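Local coordinates for ferritin heavy chain (Trichoplusia ni, PDB 1Z6O), which stores iron in soluble form as part of a secreted ferritin shell of heavy and light chains, its own share being to oxidise and take up ferrous iron, at residues 71-76 with 142-147; 108-113 with 166-171. All coordinates share one frame; numbering follows the deposited sequence.

Interaction 1: 71-76 with 142-147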
ATOM      1  N   ALA M  71      15.240  28.118  36.306  1.00 15.38           N
ATOM      2  CA  ALA M  71      14.689  29.318  36.928  1.00 16.45           C
ATOM      3  C   ALA M  71      13.180  29.383  36.657  1.00 19.32           C
ATOM      4  O   ALA M  71      12.385  29.667  37.557  1.00 16.13           O
ATOM      5  CB  ALA M  71      15.368  30.567  36.366  1.00 15.27           C
ATOM      6  N   MET M  72      12.786  29.119  35.415  1.00 16.61           N
ATOM      7  CA  MET M  72      11.367  29.158  35.060  1.00 18.91           C
ATOM      8  C   MET M  72      10.548  28.127  35.839  1.00 18.51           C
ATOM      9  O   MET M  72       9.410  28.408  36.231  1.00 18.05           O
ATOM     10  CB  MET M  72      11.186  28.934  33.544  1.00 20.36           C
ATOM     11  CG  MET M  72      11.697  30.097  32.692  1.00 37.40           C
ATOM     12  SD  MET M  72      11.749  29.789  30.883  1.00 45.65           S
ATOM     13  CE  MET M  72      10.637  28.354  30.710  1.00 55.78           C
ATOM     14  N   LYS M  73      11.105  26.935  36.061  1.00 15.47           N
ATOM     15  CA  LYS M  73      10.371  25.915  36.814  1.00 17.60           C
ATOM     16  C   LYS M  73      10.124  26.349  38.261  1.00 16.60           C
ATOM     17  O   LYS M  73       9.059  26.077  38.815  1.00 16.07           O
ATOM     18  CB  LYS M  73      11.119  24.573  36.823  1.00 19.67           C
ATOM     19  CG  LYS M  73      11.119  23.848  35.480  1.00 31.02           C
ATOM     20  CD  LYS M  73      11.925  22.547  35.556  1.00 42.28           C
ATOM     21  CE  LYS M  73      11.323  21.579  36.572  1.00 59.65           C
ATOM     22  NZ  LYS M  73      12.072  20.292  36.675  1.00 74.05           N
ATOM     23  N   LEU M  74      11.106  27.002  38.878  1.00 14.48           N
ATOM     24  CA  LEU M  74      10.940  27.462  40.263  1.00 15.48           C
ATOM     25  C   LEU M  74       9.896  28.571  40.316  1.00 16.75           C
ATOM     26  O   LEU M  74       9.083  28.629  41.241  1.00 16.27           O
ATOM     27  CB  LEU M  74      12.278  27.968  40.818  1.00 12.89           C
ATOM     28  CG  LEU M  74      13.349  26.870  40.950  1.00 17.16           C
ATOM     29  CD1 LEU M  74      14.684  27.515  41.331  1.00 18.35           C
ATOM     30  CD2 LEU M  74      12.927  25.837  42.017  1.00 18.49           C
ATOM     31  N   ILE M  75       9.927  29.465  39.331  1.00 14.53           N
ATOM     32  CA  ILE M  75       8.939  30.542  39.267  1.00 16.02           C
ATOM     33  C   ILE M  75       7.537  29.934  39.092  1.00 17.20           C
ATOM     34  O   ILE M  75       6.583  30.356  39.756  1.00 17.18           O
ATOM     35  CB  ILE M  75       9.241  31.504  38.084  1.00 16.48           C
ATOM     36  CG1 ILE M  75      10.505  32.317  38.402  1.00 16.52           C
ATOM     37  CG2 ILE M  75       8.034  32.432  37.824  1.00 17.76           C
ATOM     38  CD1 ILE M  75      11.076  33.076  37.191  1.00 18.60           C
ATOM     39  N   GLU M  76       7.404  28.950  38.202  1.00 15.63           N
ATOM     40  CA  GLU M  76       6.096  28.311  37.995  1.00 16.95           C
ATOM     41  C   GLU M  76       5.598  27.646  39.276  1.00 17.05           C
ATOM     42  O   GLU M  76       4.396  27.614  39.533  1.00 15.32           O
ATOM     43  CB  GLU M  76       6.164  27.249  36.884  1.00 19.19           C
ATOM     44  CG  GLU M  76       6.400  27.825  35.488  1.00 36.02           C
ATOM     45  CD  GLU M  76       5.163  28.494  34.904  1.00 59.42           C
ATOM     46  OE1 GLU M  76       5.319  29.316  33.975  1.00 70.24           O
ATOM     47  OE2 GLU M  76       4.033  28.193  35.357  1.00 63.98           O
ATOM     48  N   VAL M 142       9.432  20.379  49.281  1.00 15.34           N
ATOM     49  CA  VAL M 142      10.647  19.639  49.632  1.00 15.58           C
ATOM     50  C   VAL M 142      10.794  18.427  48.697  1.00 17.77           C
ATOM     51  O   VAL M 142      11.875  18.143  48.170  1.00 16.42           O
ATOM     52  CB  VAL M 142      10.585  19.186  51.110  1.00 16.85           C
ATOM     53  CG1 VAL M 142      11.660  18.114  51.401  1.00 17.00           C
ATOM     54  CG2 VAL M 142      10.792  20.421  52.020  1.00 16.26           C
ATOM     55  N   ASP M 143       9.687  17.731  48.485  1.00 15.40           N
ATOM     56  CA  ASP M 143       9.656  16.554  47.614  1.00 18.28           C
ATOM     57  C   ASP M 143       9.990  16.927  46.168  1.00 18.43           C
ATOM     58  O   ASP M 143      10.729  16.218  45.485  1.00 19.52           O
ATOM     59  CB  ASP M 143       8.260  15.926  47.657  1.00 20.32           C
ATOM     60  CG  ASP M 143       8.121  14.763  46.687  1.00 29.20           C
ATOM     61  OD1 ASP M 143       8.634  13.698  47.023  1.00 33.95           O
ATOM     62  OD2 ASP M 143       7.531  14.927  45.597  1.00 38.25           O
ATOM     63  N   TYR M 144       9.441  18.041  45.702  1.00 15.92           N
ATOM     64  CA  TYR M 144       9.696  18.514  44.343  1.00 16.72           C
ATOM     65  C   TYR M 144      11.179  18.856  44.144  1.00 19.25           C
ATOM     66  O   TYR M 144      11.801  18.467  43.147  1.00 18.68           O
ATOM     67  CB  TYR M 144       8.841  19.752  44.071  1.00 18.56           C
ATOM     68  CG  TYR M 144       9.016  20.327  42.685  1.00 21.34           C
ATOM     69  CD1 TYR M 144       8.739  19.557  41.551  1.00 31.58           C
ATOM     70  CD2 TYR M 144       9.431  21.642  42.505  1.00 25.90           C
ATOM     71  CE1 TYR M 144       8.865  20.090  40.268  1.00 31.64           C
ATOM     72  CE2 TYR M 144       9.558  22.190  41.220  1.00 29.76           C
ATOM     73  CZ  TYR M 144       9.271  21.405  40.112  1.00 35.67           C
ATOM     74  OH  TYR M 144       9.375  21.936  38.847  1.00 38.92           O
ATOM     75  N   LEU M 145      11.752  19.595  45.088  1.00 14.91           N
ATOM     76  CA  LEU M 145      13.166  19.963  44.984  1.00 15.46           C
ATOM     77  C   LEU M 145      14.066  18.735  45.070  1.00 17.23           C
ATOM     78  O   LEU M 145      15.106  18.667  44.416  1.00 17.42           O
ATOM     79  CB  LEU M 145      13.550  20.934  46.108  1.00 14.29           C
ATOM     80  CG  LEU M 145      12.873  22.313  46.003  1.00 19.20           C
ATOM     81  CD1 LEU M 145      13.155  23.131  47.256  1.00 17.80           C
ATOM     82  CD2 LEU M 145      13.381  23.043  44.756  1.00 20.75           C
ATOM     83  N   THR M 146      13.670  17.767  45.883  1.00 14.29           N
ATOM     84  CA  THR M 146      14.485  16.573  46.052  1.00 16.64           C
ATOM     85  C   THR M 146      14.420  15.634  44.843  1.00 22.45           C
ATOM     86  O   THR M 146      15.451  15.209  44.320  1.00 22.28           O
ATOM     87  CB  THR M 146      14.055  15.779  47.306  1.00 19.31           C
ATOM     88  OG1 THR M 146      14.172  16.610  48.469  1.00 18.20           O
ATOM     89  CG2 THR M 146      14.945  14.548  47.489  1.00 18.99           C
ATOM     90  N   GLY M 147      13.206  15.336  44.391  1.00 19.36           N
ATOM     91  CA  GLY M 147      13.030  14.401  43.291  1.00 22.08           C
ATOM     92  C   GLY M 147      13.286  14.917  41.890  1.00 28.52           C
ATOM     93  O   GLY M 147      13.600  14.144  40.988  1.00 35.14           O
TER
HETATM   94  O   HOH W   1       7.585  23.895  38.205  1.00 23.59           O

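Interaction 2: 108-113 with 166-171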
ATOM      1  N   ALA M 108      37.320  24.938  32.145  1.00 15.71           N
ATOM      2  CA  ALA M 108      35.892  25.255  32.041  1.00 17.01           C
ATOM      3  C   ALA M 108      35.039  24.140  32.638  1.00 16.18           C
ATOM      4  O   ALA M 108      34.054  24.412  33.327  1.00 17.00           O
ATOM      5  CB  ALA M 108      35.501  25.505  30.574  1.00 16.63           C
ATOM      6  N   LEU M 109      35.395  22.884  32.372  1.00 15.39           N
ATOM      7  CA  LEU M 109      34.623  21.767  32.934  1.00 16.46           C
ATOM      8  C   LEU M 109      34.720  21.760  34.463  1.00 16.53           C
ATOM      9  O   LEU M 109      33.731  21.493  35.154  1.00 16.50           O
ATOM     10  CB  LEU M 109      35.126  20.424  32.381  1.00 15.53           C
ATOM     11  CG  LEU M 109      34.801  20.152  30.905  1.00 17.62           C
ATOM     12  CD1 LEU M 109      35.600  18.940  30.414  1.00 16.64           C
ATOM     13  CD2 LEU M 109      33.288  19.910  30.742  1.00 18.60           C
ATOM     14  N   GLU M 110      35.907  22.047  34.997  1.00 16.27           N
ATOM     15  CA  GLU M 110      36.075  22.070  36.452  1.00 16.86           C
ATOM     16  C   GLU M 110      35.317  23.236  37.067  1.00 17.16           C
ATOM     17  O   GLU M 110      34.778  23.126  38.171  1.00 16.98           O
ATOM     18  CB  GLU M 110      37.564  22.147  36.823  1.00 17.94           C
ATOM     19  CG  GLU M 110      38.324  20.855  36.468  1.00 19.20           C
ATOM     20  CD  GLU M 110      39.772  20.865  36.969  1.00 35.71           C
ATOM     21  OE1 GLU M 110      40.332  21.960  37.162  1.00 35.63           O
ATOM     22  OE2 GLU M 110      40.361  19.781  37.149  1.00 31.51           O
ATOM     23  N   HIS M 111      35.282  24.360  36.363  1.00 15.63           N
ATOM     24  CA  HIS M 111      34.539  25.515  36.860  1.00 16.56           C
ATOM     25  C   HIS M 111      33.039  25.148  36.834  1.00 18.54           C
ATOM     26  O   HIS M 111      32.311  25.415  37.789  1.00 17.49           O
ATOM     27  CB  HIS M 111      34.797  26.744  35.966  1.00 17.59           C
ATOM     28  CG  HIS M 111      34.090  27.985  36.426  1.00 22.10           C
ATOM     29  ND1 HIS M 111      34.049  29.140  35.676  1.00 27.08           N
ATOM     30  CD2 HIS M 111      33.389  28.249  37.555  1.00 30.17           C
ATOM     31  CE1 HIS M 111      33.352  30.060  36.320  1.00 25.08           C
ATOM     32  NE2 HIS M 111      32.940  29.546  37.462  1.00 24.92           N
ATOM     33  N   ALA M 112      32.574  24.533  35.744  1.00 15.22           N
ATOM     34  CA  ALA M 112      31.160  24.133  35.667  1.00 16.41           C
ATOM     35  C   ALA M 112      30.819  23.153  36.802  1.00 18.02           C
ATOM     36  O   ALA M 112      29.761  23.253  37.427  1.00 17.05           O
ATOM     37  CB  ALA M 112      30.860  23.472  34.315  1.00 15.49           C
ATOM     38  N   LEU M 113      31.708  22.200  37.056  1.00 16.33           N
ATOM     39  CA  LEU M 113      31.471  21.224  38.126  1.00 17.05           C
ATOM     40  C   LEU M 113      31.329  21.945  39.475  1.00 19.60           C
ATOM     41  O   LEU M 113      30.454  21.626  40.276  1.00 17.67           O
ATOM     42  CB  LEU M 113      32.628  20.213  38.188  1.00 16.25           C
ATOM     43  CG  LEU M 113      32.608  19.154  39.306  1.00 18.62           C
ATOM     44  CD1 LEU M 113      31.294  18.354  39.265  1.00 17.60           C
ATOM     45  CD2 LEU M 113      33.819  18.214  39.121  1.00 16.90           C
ATOM     46  N   THR M 166      38.402  12.481  32.178  1.00 17.24           N
ATOM     47  CA  THR M 166      38.818  11.949  30.882  1.00 16.47           C
ATOM     48  C   THR M 166      39.716  12.918  30.121  1.00 18.17           C
ATOM     49  O   THR M 166      40.777  12.537  29.623  1.00 17.84           O
ATOM     50  CB  THR M 166      37.584  11.612  30.021  1.00 19.36           C
ATOM     51  OG1 THR M 166      36.876  10.534  30.641  1.00 22.98           O
ATOM     52  CG2 THR M 166      37.993  11.202  28.595  1.00 19.54           C
ATOM     53  N   LEU M 167      39.305  14.176  30.041  1.00 15.22           N
ATOM     54  CA  LEU M 167      40.103  15.150  29.306  1.00 16.82           C
ATOM     55  C   LEU M 167      41.393  15.519  30.039  1.00 17.20           C
ATOM     56  O   LEU M 167      42.445  15.660  29.416  1.00 17.09           O
ATOM     57  CB  LEU M 167      39.281  16.418  29.037  1.00 15.26           C
ATOM     58  CG  LEU M 167      39.964  17.499  28.183  1.00 18.52           C
ATOM     59  CD1 LEU M 167      40.351  16.934  26.805  1.00 18.39           C
ATOM     60  CD2 LEU M 167      39.009  18.685  28.030  1.00 20.91           C
ATOM     61  N   LYS M 168      41.329  15.643  31.360  1.00 15.67           N
ATOM     62  CA  LYS M 168      42.524  16.033  32.107  1.00 17.15           C
ATOM     63  C   LYS M 168      43.663  15.026  31.964  1.00 19.72           C
ATOM     64  O   LYS M 168      44.827  15.412  31.959  1.00 18.24           O
ATOM     65  CB  LYS M 168      42.192  16.257  33.589  1.00 18.24           C
ATOM     66  CG  LYS M 168      43.242  17.102  34.325  1.00 22.09           C
ATOM     67  CD  LYS M 168      42.707  17.604  35.671  1.00 22.34           C
ATOM     68  CE  LYS M 168      43.626  18.670  36.285  1.00 26.83           C
ATOM     69  NZ  LYS M 168      43.003  19.240  37.526  1.00 25.53           N
ATOM     70  N   LYS M 169      43.340  13.743  31.827  1.00 17.66           N
ATOM     71  CA  LYS M 169      44.385  12.729  31.650  1.00 19.47           C
ATOM     72  C   LYS M 169      45.185  12.956  30.379  1.00 18.90           C
ATOM     73  O   LYS M 169      46.320  12.505  30.265  1.00 19.38           O
ATOM     74  CB  LYS M 169      43.781  11.329  31.570  1.00 19.46           C
ATOM     75  CG  LYS M 169      43.208  10.841  32.868  1.00 22.15           C
ATOM     76  CD  LYS M 169      42.454   9.544  32.632  1.00 28.57           C
ATOM     77  CE  LYS M 169      41.539   9.252  33.806  1.00 34.16           C
ATOM     78  NZ  LYS M 169      40.558   8.212  33.444  1.00 36.95           N
ATOM     79  N   LEU M 170      44.587  13.639  29.410  1.00 17.78           N
ATOM     80  CA  LEU M 170      45.255  13.895  28.131  1.00 17.81           C
ATOM     81  C   LEU M 170      46.132  15.142  28.133  1.00 21.10           C
ATOM     82  O   LEU M 170      46.910  15.359  27.204  1.00 20.16           O
ATOM     83  CB  LEU M 170      44.200  14.062  27.022  1.00 15.93           C
ATOM     84  CG  LEU M 170      43.186  12.911  26.912  1.00 17.65           C
ATOM     85  CD1 LEU M 170      42.206  13.182  25.758  1.00 18.20           C
ATOM     86  CD2 LEU M 170      43.944  11.599  26.678  1.00 19.69           C
ATOM     87  N   MET M 171      46.020  15.955  29.176  1.00 20.01           N
ATOM     88  CA  MET M 171      46.744  17.217  29.202  1.00 24.57           C
ATOM     89  C   MET M 171      48.251  17.221  29.407  1.00 29.60           C
ATOM     90  O   MET M 171      48.921  18.128  28.924  1.00 35.00           O
ATOM     91  CB  MET M 171      46.101  18.173  30.215  1.00 22.76           C
ATOM     92  CG  MET M 171      44.663  18.560  29.861  1.00 25.54           C
ATOM     93  SD  MET M 171      44.458  19.379  28.237  1.00 28.82           S
ATOM     94  CE  MET M 171      43.887  18.019  27.175  1.00 25.13           C
TER

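Interaction 1: 71-76 with 142-147
Tyr144 and Lys73 meet through the phenol oxygen of one and the aliphatic chain of the other. Tyr144 holds CG anti to its backbone N (chi1 -180°), which sends the ring straight across to helix 54-80 and brings OH to 3.0 Å from Lys73 CE, a tight approach. Lys73 CB is a second neighbour of the hydroxyl, 3.8 Å from Tyr144 OH. Further out, a bend at the third torsion of the lysine chain (chi3 61°) brings CE back to the hydroxyl instead of letting it run past. CE comes to the ring obliquely, 4.1 Å from Tyr144 CZ. One water turns this encounter into a polar bridge: it donates to Lys73 O at 2.7 Å and hydrogen-bonds to Tyr144 OH, also at 2.7 Å, so the hydroxyl is tied to the backbone of the opposite helix. The ring of Tyr77, one turn further along helix 54-80, meets that of Tyr144 with planes about 20° apart.

The pair belongs to the ferritin four-helix bundle, in which helices 54-80 and 139-168 run antiparallel as neighbours. Facing the bundle core, Leu74 and Leu145 place their CD2 methyls 3.9 Å apart, with the two side chains crossing at about a right angle. Leu74 also packs on Gln28 and Ile29 of helix 19-47, while Leu145 reaches Val126 and Ile127 of helix 105-132, so the leucine pair joins all four long helices. On the side of helix 139-168 turned away from helix 54-80, Thr146 OG1 turns back to Val142 O, 2.8 Å away, and its helix meets Asp143 of a neighbouring heavy chain.

Interaction 2: 108-113 with 166-171
The carboxylate of Glu110 receives Lys168 at its edge: NZ sits close to the carboxylate plane and donates to OE2 at 2.7 Å, on the syn lone pair, the side of the other oxygen. OE1 stands further off, 3.8 Å from Lys168 NZ, so the grip is one-sided and not forked. The lysine carbons rise from that edge towards one face, with Lys168 CD 3.5 Å from Glu110 OE2. Both chains are extended beyond CG, and they cross at about a right angle. Lys168 turns its chain away from its own backbone N (chi1 -161°) and spans the gap to helix 105-132 at full stretch.

On the bundle side of the salt bridge, Leu109 CD1 rests 4.2 Å from Leu167 CD2. These two leucines close one end of the bundle interior, where both also pack on Phe56 of helix 54-80. Helices 105-132 and 139-168 form an antiparallel pair here, as in other ferritins, and residues Lys168 to Met171 form a type I turn.

A neighbouring heavy chain covers the polar layer: Pro11 of that subunit packs on Glu110, and Lys168 NZ finds its strongest polar partner in Gln9 O there. Putting an alanine at Glu110 would probably leave the Lys168 ammonium without its carboxylate mate and more loosely placed against the neighbouring subunit. One ammonium thus serves a carboxylate of its own chain and a carbonyl of the next, so its charge is probably shared between the helix pair and the contact between heavy chains.

In the fold
Interactions 1 and 2 draw on the same long helix, 139-168, but near its two ends, on opposite sides of the chain's centre; their centres are 29 Å apart and their nearest atoms about 15 Å. Interaction 1 joins that helix to helix 54-80, interaction 2 to helix 105-132, so between them the helix meets two neighbours in the bundle. The bound iron, held by Glu32, Glu67 and His70, lies about 7 Å from the side chain of Leu74 in interaction 1. In interaction 2, Leu109 is about 10 Å, side chain to side chain, from Glu116, a probable ligand of a second iron. Both contacts also touch a neighbouring heavy chain.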